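Local structure of argininosuccinate lyase (Chelativorans sp., 6RXA) at residues 80-83 with 84-87; 233-236 with 237-240. The protein is an EDDS lyase, a C-N lyase of the aspartase/fumarase superfamily, and probably also splits argininosuccinate into fumarate and arginine. The protein carries 2 engineered substitutions. One frame throughout, in Å; residues are numbered along the deposited sequence.

In the fold
Followed from the N terminus, the chain leaves helix 62-79 and reaches contact 1, a tight surface turn at residues 80-87 that leads into helix 88-99. There R86 binds back to the end of the preceding helix and also meets helix 35-56. Much later, helix 228-233 ends and contact 2 turns the chain into the long helix 236-262, deep among helices 112-147, 168-193 and 303-314 and beside a second subunit. Both contacts are local helix-to-helix connections. They lie in series, neither nested nor crossed. The centres of contact 1 and contact 2 are about 27 Å apart, and the two do not touch.

Contact 1: residues 80-83 with 84-87; sequences ATDG and SLRT
D82 and S84 form an Asx turn that runs into a short 3-10 segment within the loop joining helices 62-79 and 88-99. D82 CG stands anti to the backbone N (chi1 179°), which brings the carboxylate over the start of the turn. Its OD1 takes two bonds from one residue. S84 OG, at 2.6 Å from D82 OD1, is on the syn side but tilted 29° out of the carboxylate plane; S84 N, at 3.0 Å, comes from above the same face in a fairly bent bond. A chi1 of 75° sets the serine OG between its backbone N and carbonyl carbon, where hydroxyl and N-H can reach one oxygen. The backbone tightens the bend further, with L85 N bonded to D82 O at 3.1 Å and R86 N to G83 O. Putting an alanine at D82 removes OD1, and the S84 N-H and hydroxyl would probably be left without their common acceptor, with OG freer to turn.

The tightly packed side belongs to L85, the one buried residue, whose side chain packs on L78 and A79 of helix 62-79; its CG also lies 3.7 Å from D82 OD2. On the loose side, A80 and T81 point their exposed side chains away from 84-87, while S84 is exposed but tied to D82. R86, partly exposed and long enough to span the turn, touches T36 and F40 of helix 35-56. Extended from CG to NE, its chain passes G83 and delivers NH2 to A79 O and NH1 to S37 OG. G83 CA sits 3.6 Å above the guanidinium plane, offset toward its rim.

Contact 2: residues 233-236 with 237-240; sequences AGWD and HVAE
V238 lays CG2 over the indole of W235 at the N-terminus of helix 236-262, where W235 holds the N-cap position. In this CH-pi contact CG2 lies 3.9 Å from the centroid of the five-membered ring, only 11° off the normal. The same methyl stands 3.6 Å above the plane of the H237 imidazole, offset toward the rim, so a compact branched side chain meets two flat ones. The W235 side chain is about 9 Å from that of N113, a succinate-binding residue.

Two backbone acceptors at the helix start are used within it. W235 O receives V238 N at 3.0 Å and, weakly, A239 N. D236 O takes E240 N at 2.8 Å. G234 O lies in the plane of the imidazole, 3.4 Å from H237 CE1, and accepts from N117 ND2. A233 O accepts from R254 NH2 of the second subunit and weakly from R324 NH1. With CG anti to the backbone N (chi1 -151°), the indole directs NE1 to V325 O, and R324 adds a cation-pi contact.

The extended E240 chain carries a carboxylate whose OE2 pairs with R192, and OE1 with R185 of the second subunit. Two arginines would be expected to favour the charged form of this buried glutamate. Salt-bridged both within its chain and across the interface, E240 links the two subunits.

Contact 1: residues 80-83 with 84-87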
loop_
_atom_site.group_PDB
_atom_site.type_symbol
_atom_site.label_atom_id
_atom_site.label_comp_id
_atom_site.label_asym_id
_atom_site.label_seq_id
_atom_site.Cartn_x
_atom_site.Cartn_y
_atom_site.Cartn_z
ATOM N N ALA A 80 26.973 22.837 12.198
ATOM C CA ALA A 80 27.505 22.271 10.960
ATOM C C ALA A 80 28.263 20.969 11.206
ATOM O O ALA A 80 28.305 20.102 10.321
ATOM C CB ALA A 80 28.406 23.286 10.250
ATOM N N THR A 81 28.861 20.810 12.390
ATOM C CA THR A 81 29.565 19.588 12.754
ATOM C C THR A 81 28.970 18.859 13.953
ATOM O O THR A 81 29.369 17.721 14.217
ATOM C CB THR A 81 31.049 19.874 13.050
ATOM O OG1 THR A 81 31.165 20.798 14.140
ATOM C CG2 THR A 81 31.744 20.460 11.827
ATOM N N ASP A 82 28.039 19.468 14.682
ATOM C CA ASP A 82 27.435 18.858 15.863
ATOM C C ASP A 82 25.956 18.648 15.554
ATOM O O ASP A 82 25.133 19.548 15.749
ATOM C CB ASP A 82 27.634 19.745 17.101
ATOM C CG ASP A 82 27.005 19.159 18.359
ATOM O OD1 ASP A 82 26.336 18.106 18.273
ATOM O OD2 ASP A 82 27.191 19.758 19.444
ATOM N N GLY A 83 25.619 17.447 15.088
ATOM C CA GLY A 83 24.251 17.150 14.712
ATOM C C GLY A 83 23.267 17.179 15.865
ATOM O O GLY A 83 22.055 17.281 15.635
ATOM N N SER A 84 23.753 17.083 17.105
ATOM C CA SER A 84 22.850 17.149 18.248
ATOM C C SER A 84 22.162 18.504 18.358
ATOM O O SER A 84 21.151 18.618 19.061
ATOM C CB SER A 84 23.588 16.841 19.556
ATOM O OG SER A 84 24.408 17.921 19.969
ATOM N N LEU A 85 22.666 19.524 17.666
ATOM C CA LEU A 85 22.100 20.862 17.744
ATOM C C LEU A 85 21.095 21.146 16.639
ATOM O O LEU A 85 20.690 22.297 16.474
ATOM C CB LEU A 85 23.211 21.903 17.665
ATOM C CG LEU A 85 24.211 21.797 18.813
ATOM C CD1 LEU A 85 25.290 22.827 18.642
ATOM C CD2 LEU A 85 23.489 21.962 20.148
ATOM N N ARG A 86 20.692 20.135 15.876
ATOM C CA ARG A 86 19.843 20.344 14.704
ATOM C C ARG A 86 18.352 20.183 14.982
ATOM O O ARG A 86 17.556 20.341 14.052
ATOM C CB ARG A 86 20.282 19.440 13.549
ATOM C CG ARG A 86 21.671 19.787 13.067
ATOM C CD ARG A 86 22.189 18.819 12.017
ATOM N NE ARG A 86 23.604 19.065 11.787
ATOM C CZ ARG A 86 24.405 18.286 11.075
ATOM N NH1 ARG A 86 23.929 17.193 10.495
ATOM N NH2 ARG A 86 25.685 18.614 10.948
ATOM N N THR A 87 17.953 19.879 16.218
ATOM C CA THR A 87 16.561 19.935 16.648
ATOM C C THR A 87 16.381 21.127 17.585
ATOM O O THR A 87 17.357 21.681 18.101
ATOM C CB THR A 87 16.112 18.635 17.317
ATOM O OG1 THR A 87 16.942 18.339 18.438
ATOM C CG2 THR A 87 16.179 17.471 16.311
#

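Contact 2: residues 233-236 with 237-240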
loop_
_atom_site.group_PDB
_atom_site.type_symbol
_atom_site.label_atom_id
_atom_site.label_comp_id
_atom_site.label_asym_id
_atom_site.label_seq_id
_atom_site.Cartn_x
_atom_site.Cartn_y
_atom_site.Cartn_z
ATOM N N ALA A 233 -1.919 20.753 12.052
ATOM C CA ALA A 233 -2.472 19.435 11.774
ATOM C C ALA A 233 -2.436 19.080 10.297
ATOM O O ALA A 233 -2.425 17.883 9.955
ATOM C CB ALA A 233 -3.923 19.362 12.269
ATOM N N GLY A 234 -2.397 20.081 9.427
ATOM C CA GLY A 234 -2.456 19.831 7.994
ATOM C C GLY A 234 -1.229 19.091 7.490
ATOM O O GLY A 234 -0.086 19.487 7.749
ATOM N N TRP A 235 -1.467 18.025 6.730
ATOM C CA TRP A 235 -0.414 17.150 6.232
ATOM C C TRP A 235 -0.762 16.635 4.843
ATOM O O TRP A 235 -0.024 15.800 4.300
ATOM C CB TRP A 235 -0.260 15.965 7.184
ATOM C CG TRP A 235 1.111 15.340 7.261
ATOM C CD1 TRP A 235 1.475 14.108 6.834
ATOM C CD2 TRP A 235 2.268 15.909 7.879
ATOM N NE1 TRP A 235 2.802 13.871 7.130
ATOM C CE2 TRP A 235 3.310 14.967 7.771
ATOM C CE3 TRP A 235 2.525 17.133 8.494
ATOM C CZ2 TRP A 235 4.596 15.217 8.242
ATOM C CZ3 TRP A 235 3.797 17.376 8.981
ATOM C CH2 TRP A 235 4.818 16.424 8.846
ATOM N N ASP A 236 -1.869 17.094 4.251
ATOM C CA ASP A 236 -2.307 16.484 3.001
ATOM C C ASP A 236 -1.320 16.773 1.877
ATOM O O ASP A 236 -1.213 15.983 0.937
ATOM C CB ASP A 236 -3.690 16.992 2.597
ATOM C CG ASP A 236 -4.815 16.437 3.447
ATOM O OD1 ASP A 236 -4.558 15.685 4.413
ATOM O OD2 ASP A 236 -5.981 16.743 3.085
ATOM N N HIS A 237 -0.623 17.920 1.947
ATOM C CA HIS A 237 0.403 18.264 0.965
ATOM C C HIS A 237 1.556 17.272 0.980
ATOM O O HIS A 237 2.192 17.049 -0.060
ATOM C CB HIS A 237 0.915 19.684 1.228
ATOM C CG HIS A 237 1.464 19.892 2.608
ATOM N ND1 HIS A 237 0.666 19.862 3.731
ATOM C CD2 HIS A 237 2.722 20.144 3.045
ATOM C CE1 HIS A 237 1.410 20.073 4.803
ATOM N NE2 HIS A 237 2.660 20.263 4.414
ATOM N N VAL A 238 1.852 16.677 2.137
ATOM C CA VAL A 238 2.907 15.670 2.217
ATOM C C VAL A 238 2.463 14.389 1.519
ATOM O O VAL A 238 3.205 13.795 0.723
ATOM C CB VAL A 238 3.301 15.436 3.688
ATOM C CG1 VAL A 238 4.437 14.451 3.807
ATOM C CG2 VAL A 238 3.673 16.767 4.350
ATOM N N ALA A 239 1.235 13.949 1.806
ATOM C CA ALA A 239 0.661 12.814 1.096
ATOM C C ALA A 239 0.605 13.075 -0.403
ATOM O O ALA A 239 0.934 12.190 -1.206
ATOM C CB ALA A 239 -0.738 12.519 1.637
ATOM N N GLU A 240 0.211 14.292 -0.800
ATOM C CA GLU A 240 0.086 14.604 -2.218
ATOM C C GLU A 240 1.443 14.614 -2.912
ATOM O O GLU A 240 1.563 14.138 -4.046
ATOM C CB GLU A 240 -0.647 15.928 -2.417
ATOM C CG GLU A 240 -0.926 16.256 -3.861
ATOM C CD GLU A 240 -1.611 17.594 -4.052
ATOM O OE1 GLU A 240 -2.044 18.211 -3.071
ATOM O OE2 GLU A 240 -1.717 18.033 -5.205
#